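Local coordinates for protein succinate-semialdehyde dehydrogenase (Streptococcus pyogenes MGAS1882, PDB 4YWV) that probably oxidises succinic semialdehyde to succinate with NAD+ or NADP+ as cofactor, at residues Y3-P8 with H15-M20; T122-A127 with P151-H156; V262-K267 with Y386-T391. One frame throughout, in Å; residues are numbered along the deposited sequence.

Contact 1 (Y3-P8 with H15-M20); sequences YQTIYP and HTFDNM. With SSN (4-oxobutanoic acid), chain D.
Tyr3 and Phe17 meet through their backbones: Phe17 N gives a nearly straight hydrogen bond to Tyr3 O (3.2 Å, 168° at the hydrogen). The buried Tyr3 ring lies across Asn19, whose OD1 sits at the ring edge, 3.5 Å from CD1, with ring and amide planes 61° apart. Water 1 joins these parts, accepting from Tyr3 N at 2.6 Å and donating to Phe17 O and Asn19 OD1. Phe185 packs against both rings, and Tyr3 OH is hydrogen-bonded to Ile186 O. Thr5 is also buried; its OG1 bonds Asp73 and its N bonds His15 O at 2.9 Å, the return bond from His15 N to Thr5 O being weak. Solvent reaches Thr16 and His15, both exposed, and partly Gln4. The extended Gln4 chain, CG anti to the backbone N (chi1 -166°), runs beside Thr16 and delivers NE2 to OG1 at 2.8 Å, the hydroxyl lying in the amide plane. On the opposite face, the His15 ring has Thr5 OG1 near its plane at the CD2 edge. Antiparallel pairing of Gln4 with Thr16, non-hydrogen-bonded, and of Thr5 with His15, hydrogen-bonded, marks a two-stranded beta hairpin at the N terminus.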
loop_
_atom_site.group_PDB
_atom_site.type_symbol
_atom_site.label_atom_id
_atom_site.label_comp_id
_atom_site.label_asym_id
_atom_site.label_seq_id
_atom_site.Cartn_x
_atom_site.Cartn_y
_atom_site.Cartn_z
ATOM N N TYR A 3 12.621 -22.956 -16.387
ATOM C CA TYR A 3 12.616 -23.393 -14.999
ATOM C C TYR A 3 13.402 -24.682 -14.942
ATOM O O TYR A 3 13.074 -25.645 -15.633
ATOM C CB TYR A 3 11.186 -23.607 -14.522
ATOM C CG TYR A 3 10.454 -22.304 -14.398
ATOM C CD1 TYR A 3 9.963 -21.651 -15.524
ATOM C CD2 TYR A 3 10.312 -21.688 -13.161
ATOM C CE1 TYR A 3 9.354 -20.414 -15.425
ATOM C CE2 TYR A 3 9.700 -20.446 -13.043
ATOM C CZ TYR A 3 9.225 -19.812 -14.180
ATOM O OH TYR A 3 8.638 -18.575 -14.067
ATOM N N GLN A 4 14.427 -24.716 -14.100
ATOM C CA GLN A 4 15.280 -25.883 -14.063
ATOM C C GLN A 4 16.049 -26.051 -12.759
ATOM O O GLN A 4 16.632 -25.095 -12.248
ATOM C CB GLN A 4 16.247 -25.748 -15.240
ATOM C CG GLN A 4 17.020 -26.970 -15.628
ATOM C CD GLN A 4 17.599 -26.834 -17.036
ATOM O OE1 GLN A 4 18.381 -25.919 -17.314
ATOM N NE2 GLN A 4 17.208 -27.740 -17.932
ATOM N N THR A 5 16.044 -27.267 -12.222
ATOM C CA THR A 5 16.788 -27.565 -10.998
ATOM C C THR A 5 18.214 -27.985 -11.355
ATOM O O THR A 5 18.431 -29.032 -11.970
ATOM C CB THR A 5 16.161 -28.727 -10.189
ATOM O OG1 THR A 5 14.954 -28.287 -9.559
ATOM C CG2 THR A 5 17.134 -29.212 -9.117
ATOM N N ILE A 6 19.176 -27.161 -10.965
ATOM C CA ILE A 6 20.579 -27.437 -11.214
ATOM C C ILE A 6 21.305 -27.367 -9.878
ATOM O O ILE A 6 21.602 -26.278 -9.389
ATOM C CB ILE A 6 21.201 -26.395 -12.153
ATOM C CG1 ILE A 6 20.372 -26.280 -13.431
ATOM C CG2 ILE A 6 22.623 -26.796 -12.484
ATOM C CD1 ILE A 6 20.943 -25.295 -14.448
ATOM N N TYR A 7 21.588 -28.530 -9.294
ATOM C CA TYR A 7 22.270 -28.608 -8.006
ATOM C C TYR A 7 23.529 -27.732 -8.010
ATOM O O TYR A 7 24.469 -27.978 -8.762
ATOM C CB TYR A 7 22.616 -30.068 -7.707
ATOM C CG TYR A 7 23.026 -30.349 -6.278
ATOM C CD1 TYR A 7 22.713 -29.459 -5.241
ATOM C CD2 TYR A 7 23.697 -31.528 -5.953
ATOM C CE1 TYR A 7 23.065 -29.742 -3.916
ATOM C CE2 TYR A 7 24.051 -31.822 -4.638
ATOM C CZ TYR A 7 23.735 -30.928 -3.624
ATOM O OH TYR A 7 24.105 -31.233 -2.332
ATOM N N PRO A 8 23.559 -26.688 -7.164
ATOM C CA PRO A 8 24.707 -25.779 -7.094
ATOM C C PRO A 8 26.021 -26.440 -6.684
ATOM O O PRO A 8 27.104 -25.944 -7.011
ATOM C CB PRO A 8 24.253 -24.721 -6.086
ATOM C CG PRO A 8 22.764 -24.747 -6.200
ATOM C CD PRO A 8 22.475 -26.222 -6.282
ATOM N N HIS A 15 16.280 -31.591 -12.877
ATOM C CA HIS A 15 14.902 -31.525 -13.364
ATOM C C HIS A 15 14.721 -30.372 -14.334
ATOM O O HIS A 15 15.326 -29.311 -14.178
ATOM C CB HIS A 15 13.899 -31.266 -12.228
ATOM C CG HIS A 15 13.935 -32.260 -11.107
ATOM N ND1 HIS A 15 13.702 -33.606 -11.292
ATOM C CD2 HIS A 15 14.100 -32.085 -9.774
ATOM C CE1 HIS A 15 13.719 -34.217 -10.120
ATOM N NE2 HIS A 15 13.957 -33.317 -9.183
ATOM N N THR A 16 13.878 -30.581 -15.332
ATOM C CA THR A 16 13.551 -29.511 -16.261
ATOM C C THR A 16 12.036 -29.538 -16.263
ATOM O O THR A 16 11.436 -30.614 -16.274
ATOM C CB THR A 16 14.075 -29.757 -17.686
ATOM O OG1 THR A 16 15.490 -29.980 -17.655
ATOM C CG2 THR A 16 13.812 -28.529 -18.542
ATOM N N PHE A 17 11.412 -28.370 -16.208
ATOM C CA PHE A 17 9.959 -28.313 -16.195
ATOM C C PHE A 17 9.455 -27.491 -17.363
ATOM O O PHE A 17 10.036 -26.457 -17.692
ATOM C CB PHE A 17 9.452 -27.690 -14.894
ATOM C CG PHE A 17 9.878 -28.420 -13.657
ATOM C CD1 PHE A 17 11.090 -28.122 -13.037
ATOM C CD2 PHE A 17 9.057 -29.395 -13.093
ATOM C CE1 PHE A 17 11.478 -28.781 -11.867
ATOM C CE2 PHE A 17 9.431 -30.064 -11.923
ATOM C CZ PHE A 17 10.646 -29.754 -11.308
ATOM N N ASP A 18 8.374 -27.944 -17.988
ATOM C CA ASP A 18 7.817 -27.215 -19.121
ATOM C C ASP A 18 7.096 -25.976 -18.611
ATOM O O ASP A 18 6.433 -26.023 -17.569
ATOM C CB ASP A 18 6.811 -28.076 -19.908
ATOM C CG ASP A 18 7.402 -29.395 -20.404
ATOM O OD1 ASP A 18 8.522 -29.387 -20.972
ATOM O OD2 ASP A 18 6.728 -30.440 -20.236
ATOM N N ASN A 19 7.232 -24.868 -19.336
ATOM C CA ASN A 19 6.554 -23.637 -18.957
ATOM C C ASN A 19 5.060 -23.811 -19.159
ATOM O O ASN A 19 4.626 -24.506 -20.072
ATOM C CB ASN A 19 7.038 -22.471 -19.810
ATOM C CG ASN A 19 8.271 -21.820 -19.246
ATOM O OD1 ASN A 19 9.228 -22.498 -18.869
ATOM N ND2 ASN A 19 8.259 -20.493 -19.181
ATOM N N MET A 20 4.281 -23.173 -18.298
ATOM C CA MET A 20 2.827 -23.228 -18.352
ATOM C C MET A 20 2.318 -22.575 -19.632
ATOM O O MET A 20 2.839 -21.546 -20.063
ATOM C CB MET A 20 2.247 -22.513 -17.129
ATOM C CG MET A 20 0.742 -22.472 -17.069
ATOM S SD MET A 20 0.166 -21.657 -15.553
ATOM C CE MET A 20 -0.411 -23.061 -14.601
HETATM C C1 SSN D . 13.639 -15.625 -12.309
HETATM O O1 SSN D . 13.318 -15.057 -11.231
HETATM C C2 SSN D . 12.695 -16.553 -13.036
HETATM O O2 SSN D . 14.763 -15.441 -12.813
HETATM C C3 SSN D . 12.580 -16.133 -14.495
HETATM C C4 SSN D . 11.789 -17.163 -15.296
HETATM O O4 SSN D . 11.354 -16.918 -16.412
HETATM O O HOH W 1 11.235 -24.147 -18.285
#

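Contact 2 (T122-A127 with P151-H156); sequences TGVILA and PMVLKH. With SSN (4-oxobutanoic acid), chain D.
A beta-alpha-beta crossover brings Ile125, Leu126 and Ala127 of strand 124-128 alongside Met152, Val153 and Leu154 of strand 152-155, with helix 134-148 making the connection. The strands are parallel neighbours in a six-stranded mixed sheet, consistent with the Rossmann-like cofactor domain of aldehyde dehydrogenases; their short axes run 4.7 Å apart at 16°. Four backbone hydrogen bonds zip them together: Ile125 N to Pro151 O, Val153 N to Ile125 O, Ala127 N to Val153 O and Lys155 N to Ala127 O (2.8 Å). CA-H...O contacts accompany them, as from Leu126 CA to Val153 O at 3.4 Å.

On the face bearing Val124, Leu126 and Val153, the contact is made by branch ends. In Leu126, CG stands anti to the backbone N (chi1 164°), and this together with a chi2 of 56° brings CD1 across Val153: the methyl meets Val153 O at 3.2 Å and Val153 CG2 at 3.7 Å. The second branch of Val153, CG1, crosses Val124 CG1 at 4.1 Å. Helices 22-41 and 188-196 cover this side, with Leu29 against Val153 and Val194 against Leu126. Lys155 sends its chain toward the 4-oxobutanoic acid, but its NZ stands too near the ligand in the model, so its exact place is doubtful.

Ile125, Ala127, Met152 and Leu154 occupy the other face, where helix 134-148 supplies Val141 and Ile138. The Ala127 methyl is met by Met152 and, more loosely, by Leu154 CD1. Met152 CG packs 3.4 Å from Ile125 O, and beyond it the sulfur, Met152 SD, rests 3.9 Å from Ala127 CB.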
loop_
_atom_site.group_PDB
_atom_site.type_symbol
_atom_site.label_atom_id
_atom_site.label_comp_id
_atom_site.label_asym_id
_atom_site.label_seq_id
_atom_site.Cartn_x
_atom_site.Cartn_y
_atom_site.Cartn_z
ATOM N N THR A 122 -10.309 -9.684 -1.087
ATOM C CA THR A 122 -10.457 -8.844 -2.278
ATOM C C THR A 122 -10.421 -9.641 -3.577
ATOM O O THR A 122 -11.106 -9.301 -4.540
ATOM C CB THR A 122 -9.376 -7.718 -2.330
ATOM O OG1 THR A 122 -8.087 -8.261 -2.025
ATOM C CG2 THR A 122 -9.705 -6.606 -1.328
ATOM N N GLY A 123 -9.628 -10.706 -3.601
ATOM C CA GLY A 123 -9.549 -11.522 -4.794
ATOM C C GLY A 123 -8.294 -12.370 -4.866
ATOM O O GLY A 123 -7.699 -12.733 -3.842
ATOM N N VAL A 124 -7.898 -12.679 -6.095
ATOM C CA VAL A 124 -6.726 -13.485 -6.375
ATOM C C VAL A 124 -5.470 -12.630 -6.270
ATOM O O VAL A 124 -5.384 -11.539 -6.843
ATOM C CB VAL A 124 -6.828 -14.093 -7.791
ATOM C CG1 VAL A 124 -5.631 -14.958 -8.085
ATOM C CG2 VAL A 124 -8.100 -14.909 -7.896
ATOM N N ILE A 125 -4.491 -13.124 -5.524
ATOM C CA ILE A 125 -3.248 -12.389 -5.351
ATOM C C ILE A 125 -2.093 -13.072 -6.061
ATOM O O ILE A 125 -1.956 -14.295 -6.019
ATOM C CB ILE A 125 -2.874 -12.254 -3.855
ATOM C CG1 ILE A 125 -3.954 -11.470 -3.120
ATOM C CG2 ILE A 125 -1.525 -11.550 -3.718
ATOM C CD1 ILE A 125 -4.198 -10.080 -3.691
ATOM N N LEU A 126 -1.266 -12.276 -6.721
ATOM C CA LEU A 126 -0.107 -12.811 -7.400
ATOM C C LEU A 126 1.066 -12.636 -6.464
ATOM O O LEU A 126 1.247 -11.576 -5.879
ATOM C CB LEU A 126 0.176 -12.057 -8.698
ATOM C CG LEU A 126 1.581 -12.317 -9.251
ATOM C CD1 LEU A 126 1.772 -13.815 -9.449
ATOM C CD2 LEU A 126 1.790 -11.558 -10.559
ATOM N N ALA A 127 1.862 -13.688 -6.325
ATOM C CA ALA A 127 3.027 -13.635 -5.470
ATOM C C ALA A 127 4.244 -13.947 -6.314
ATOM O O ALA A 127 4.281 -14.953 -7.017
ATOM C CB ALA A 127 2.898 -14.644 -4.332
ATOM N N PRO A 151 -7.361 -16.284 -2.936
ATOM C CA PRO A 151 -6.630 -17.383 -3.573
ATOM C C PRO A 151 -5.301 -16.810 -4.057
ATOM O O PRO A 151 -5.182 -15.599 -4.254
ATOM C CB PRO A 151 -7.544 -17.788 -4.729
ATOM C CG PRO A 151 -8.900 -17.451 -4.229
ATOM C CD PRO A 151 -8.683 -16.105 -3.559
ATOM N N MET A 152 -4.303 -17.661 -4.255
ATOM C CA MET A 152 -3.009 -17.158 -4.690
ATOM C C MET A 152 -2.387 -17.842 -5.913
ATOM O O MET A 152 -2.587 -19.033 -6.147
ATOM C CB MET A 152 -2.039 -17.231 -3.507
ATOM C CG MET A 152 -0.715 -16.529 -3.724
ATOM S SD MET A 152 0.296 -16.597 -2.243
ATOM C CE MET A 152 -0.302 -15.113 -1.394
ATOM N N VAL A 153 -1.661 -17.062 -6.709
ATOM C CA VAL A 153 -0.942 -17.584 -7.872
ATOM C C VAL A 153 0.511 -17.186 -7.634
ATOM O O VAL A 153 0.816 -16.031 -7.308
ATOM C CB VAL A 153 -1.458 -17.024 -9.236
ATOM C CG1 VAL A 153 -2.815 -17.626 -9.538
ATOM C CG2 VAL A 153 -1.521 -15.499 -9.220
ATOM N N LEU A 154 1.400 -18.163 -7.778
ATOM C CA LEU A 154 2.809 -17.968 -7.503
ATOM C C LEU A 154 3.739 -18.055 -8.687
ATOM O O LEU A 154 3.660 -18.982 -9.495
ATOM C CB LEU A 154 3.261 -18.990 -6.453
ATOM C CG LEU A 154 4.764 -19.223 -6.265
ATOM C CD1 LEU A 154 5.413 -17.984 -5.659
ATOM C CD2 LEU A 154 4.977 -20.437 -5.368
ATOM N N LYS A 155 4.633 -17.074 -8.759
ATOM C CA LYS A 155 5.654 -17.013 -9.789
ATOM C C LYS A 155 6.929 -17.065 -8.967
ATOM O O LYS A 155 7.333 -16.070 -8.376
ATOM C CB LYS A 155 5.572 -15.699 -10.553
ATOM C CG LYS A 155 6.354 -15.686 -11.851
ATOM C CD LYS A 155 7.842 -15.723 -11.603
ATOM C CE LYS A 155 8.613 -15.745 -12.899
ATOM N NZ LYS A 155 9.992 -16.225 -12.651
ATOM N N HIS A 156 7.538 -18.243 -8.903
ATOM C CA HIS A 156 8.752 -18.440 -8.133
ATOM C C HIS A 156 9.988 -18.286 -9.010
ATOM O O HIS A 156 9.892 -18.227 -10.240
ATOM C CB HIS A 156 8.755 -19.833 -7.503
ATOM C CG HIS A 156 9.340 -19.864 -6.129
ATOM N ND1 HIS A 156 10.354 -19.016 -5.734
ATOM C CD2 HIS A 156 9.041 -20.621 -5.048
ATOM C CE1 HIS A 156 10.651 -19.248 -4.466
ATOM N NE2 HIS A 156 9.870 -20.216 -4.027
HETATM C C1 SSN D . 13.639 -15.625 -12.309
HETATM O O1 SSN D . 13.318 -15.057 -11.231
HETATM C C2 SSN D . 12.695 -16.553 -13.036
HETATM O O2 SSN D . 14.763 -15.441 -12.813
HETATM C C3 SSN D . 12.580 -16.133 -14.495
HETATM C C4 SSN D . 11.789 -17.163 -15.296
HETATM O O4 SSN D . 11.354 -16.918 -16.412
#

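Contact 3 (V262-K267 with Y386-T391); sequences VCTSSK and YGLGGT. With SSN (4-oxobutanoic acid), chain C.
Cys263 and Thr264 meet Leu388 through aliphatic atoms, with no ring between them; the flat group here is the carboxylate of 4-oxobutanoic acid. Cys263 CB lies over one face of that carboxylate. Cys263 N donates to its O2 from well out of the plane (2.7 Å, 152° at the hydrogen), and Thr264 OG1 adds a weak bond to O1, while Val262 CG1 lies 3.5 Å from O2. Leu388 CD2 is wedged against Cys263 CB and Thr264 CG2, 3.5 Å from each. A chi1 of 42° divides Thr264 between two tasks: OG1 looks to the ligand and CG2 crosses the leucine. Further along, water bridges the segments. Water 2 donates to Thr264 O at 2.7 Å and accepts weakly from Gly390 N; water 3 links Ser266 OG to Thr391 OG1, which is also bonded to Ser416 O. The type I turn from Val262 to Ser265 is fixed at Val262 O, which accepts from Ser265 N and from Lys267 NZ, each at 2.8 Å. Cys263 corresponds by sequence to the family's nucleophilic cysteine and is probably that residue; its backbone N-H, here holding a carboxylate, could stabilise an oxyanion.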
loop_
_atom_site.group_PDB
_atom_site.type_symbol
_atom_site.label_atom_id
_atom_site.label_comp_id
_atom_site.label_asym_id
_atom_site.label_seq_id
_atom_site.Cartn_x
_atom_site.Cartn_y
_atom_site.Cartn_z
ATOM N N VAL A 262 21.124 -13.217 2.097
ATOM C CA VAL A 262 19.970 -12.872 2.899
ATOM C C VAL A 262 19.797 -11.366 2.816
ATOM O O VAL A 262 20.734 -10.601 3.073
ATOM C CB VAL A 262 20.201 -13.264 4.365
ATOM C CG1 VAL A 262 18.916 -13.096 5.169
ATOM C CG2 VAL A 262 20.713 -14.691 4.439
ATOM N N CYS A 263 18.600 -10.937 2.445
ATOM C CA CYS A 263 18.329 -9.519 2.335
ATOM C C CYS A 263 18.657 -8.809 3.642
ATOM O O CYS A 263 19.104 -7.665 3.624
ATOM C CB CYS A 263 16.875 -9.302 1.931
ATOM S SG CYS A 263 16.541 -9.906 0.259
ATOM N N THR A 264 18.467 -9.488 4.771
ATOM C CA THR A 264 18.781 -8.878 6.056
ATOM C C THR A 264 20.114 -9.341 6.642
ATOM O O THR A 264 20.393 -9.149 7.828
ATOM C CB THR A 264 17.659 -9.096 7.096
ATOM O OG1 THR A 264 17.158 -10.435 7.011
ATOM C CG2 THR A 264 16.536 -8.100 6.865
ATOM N N SER A 265 20.939 -9.958 5.812
ATOM C CA SER A 265 22.255 -10.371 6.263
ATOM C C SER A 265 22.951 -9.099 6.759
ATOM O O SER A 265 22.631 -7.995 6.315
ATOM C CB SER A 265 23.042 -10.956 5.096
ATOM O OG SER A 265 24.377 -11.204 5.478
ATOM N N SER A 266 23.890 -9.240 7.687
ATOM C CA SER A 266 24.599 -8.071 8.196
ATOM C C SER A 266 25.719 -7.718 7.217
ATOM O O SER A 266 26.860 -8.136 7.394
ATOM C CB SER A 266 25.169 -8.368 9.585
ATOM O OG SER A 266 24.130 -8.511 10.546
ATOM N N LYS A 267 25.390 -6.930 6.194
ATOM C CA LYS A 267 26.356 -6.568 5.161
ATOM C C LYS A 267 27.323 -5.416 5.435
ATOM O O LYS A 267 28.378 -5.330 4.806
ATOM C CB LYS A 267 25.614 -6.306 3.853
ATOM C CG LYS A 267 24.729 -7.463 3.429
ATOM C CD LYS A 267 24.303 -7.313 1.987
ATOM C CE LYS A 267 23.304 -8.377 1.608
ATOM N NZ LYS A 267 22.058 -8.226 2.405
ATOM N N TYR A 386 19.281 1.768 0.854
ATOM C CA TYR A 386 18.462 0.707 1.428
ATOM C C TYR A 386 18.087 1.030 2.876
ATOM O O TYR A 386 18.692 1.899 3.511
ATOM C CB TYR A 386 19.233 -0.612 1.387
ATOM C CG TYR A 386 19.602 -1.070 -0.004
ATOM C CD1 TYR A 386 18.688 -1.768 -0.797
ATOM C CD2 TYR A 386 20.874 -0.823 -0.524
ATOM C CE1 TYR A 386 19.036 -2.215 -2.066
ATOM C CE2 TYR A 386 21.233 -1.265 -1.795
ATOM C CZ TYR A 386 20.310 -1.966 -2.557
ATOM O OH TYR A 386 20.684 -2.456 -3.787
ATOM N N GLY A 387 17.088 0.317 3.389
ATOM C CA GLY A 387 16.641 0.521 4.757
ATOM C C GLY A 387 15.761 -0.642 5.184
ATOM O O GLY A 387 14.602 -0.464 5.567
ATOM N N LEU A 388 16.322 -1.843 5.120
ATOM C CA LEU A 388 15.576 -3.036 5.472
ATOM C C LEU A 388 15.729 -3.383 6.936
ATOM O O LEU A 388 14.855 -3.081 7.739
ATOM C CB LEU A 388 16.025 -4.216 4.611
ATOM C CG LEU A 388 15.192 -5.485 4.765
ATOM C CD1 LEU A 388 13.739 -5.181 4.449
ATOM C CD2 LEU A 388 15.726 -6.556 3.843
ATOM N N GLY A 389 16.843 -4.011 7.287
ATOM C CA GLY A 389 17.050 -4.388 8.669
ATOM C C GLY A 389 18.198 -3.650 9.318
ATOM O O GLY A 389 18.394 -2.455 9.093
ATOM N N GLY A 390 18.968 -4.373 10.120
ATOM C CA GLY A 390 20.084 -3.763 10.811
ATOM C C GLY A 390 20.175 -4.265 12.242
ATOM O O GLY A 390 19.192 -4.741 12.818
ATOM N N THR A 391 21.364 -4.157 12.813
ATOM C CA THR A 391 21.615 -4.612 14.172
ATOM C C THR A 391 22.369 -3.549 14.939
ATOM O O THR A 391 23.173 -2.815 14.367
ATOM C CB THR A 391 22.474 -5.904 14.169
ATOM O OG1 THR A 391 21.660 -7.016 13.788
ATOM C CG2 THR A 391 23.091 -6.160 15.540
HETATM C C1 SSN C . 15.469 -12.376 3.377
HETATM O O1 SSN C . 15.567 -11.929 4.557
HETATM C C2 SSN C . 14.120 -12.554 2.716
HETATM O O2 SSN C . 16.500 -12.672 2.728
HETATM C C3 SSN C . 13.906 -11.440 1.708
HETATM C C4 SSN C . 12.839 -10.492 2.238
HETATM O O4 SSN C . 12.793 -9.319 1.896
HETATM O O HOH W 2 19.980 -7.271 9.747
HETATM O O HOH W 3 22.135 -6.620 11.013
#

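In the fold
Contact 1 lies toward the surface, its centre about 22 Å from that of the chain, and mixes buried with exposed residues; in contacts 2 and 3 every touching residue is buried. The first two are both strand pairs, but antiparallel in a hairpin and parallel within a large sheet, and they touch where Tyr3 CE2 comes 3.6 Å from His156 O, beside one molecule of 4-oxobutanoic acid. Contact 3 stands apart, about 12 Å from contact 2 by nearest atoms, and reaches a second copy of that ligand. It lacks direct hydrogen bonds across its segments and uses methyl packing and water, whereas contact 2 relies on backbone bonds and contact 1 adds polar side chains.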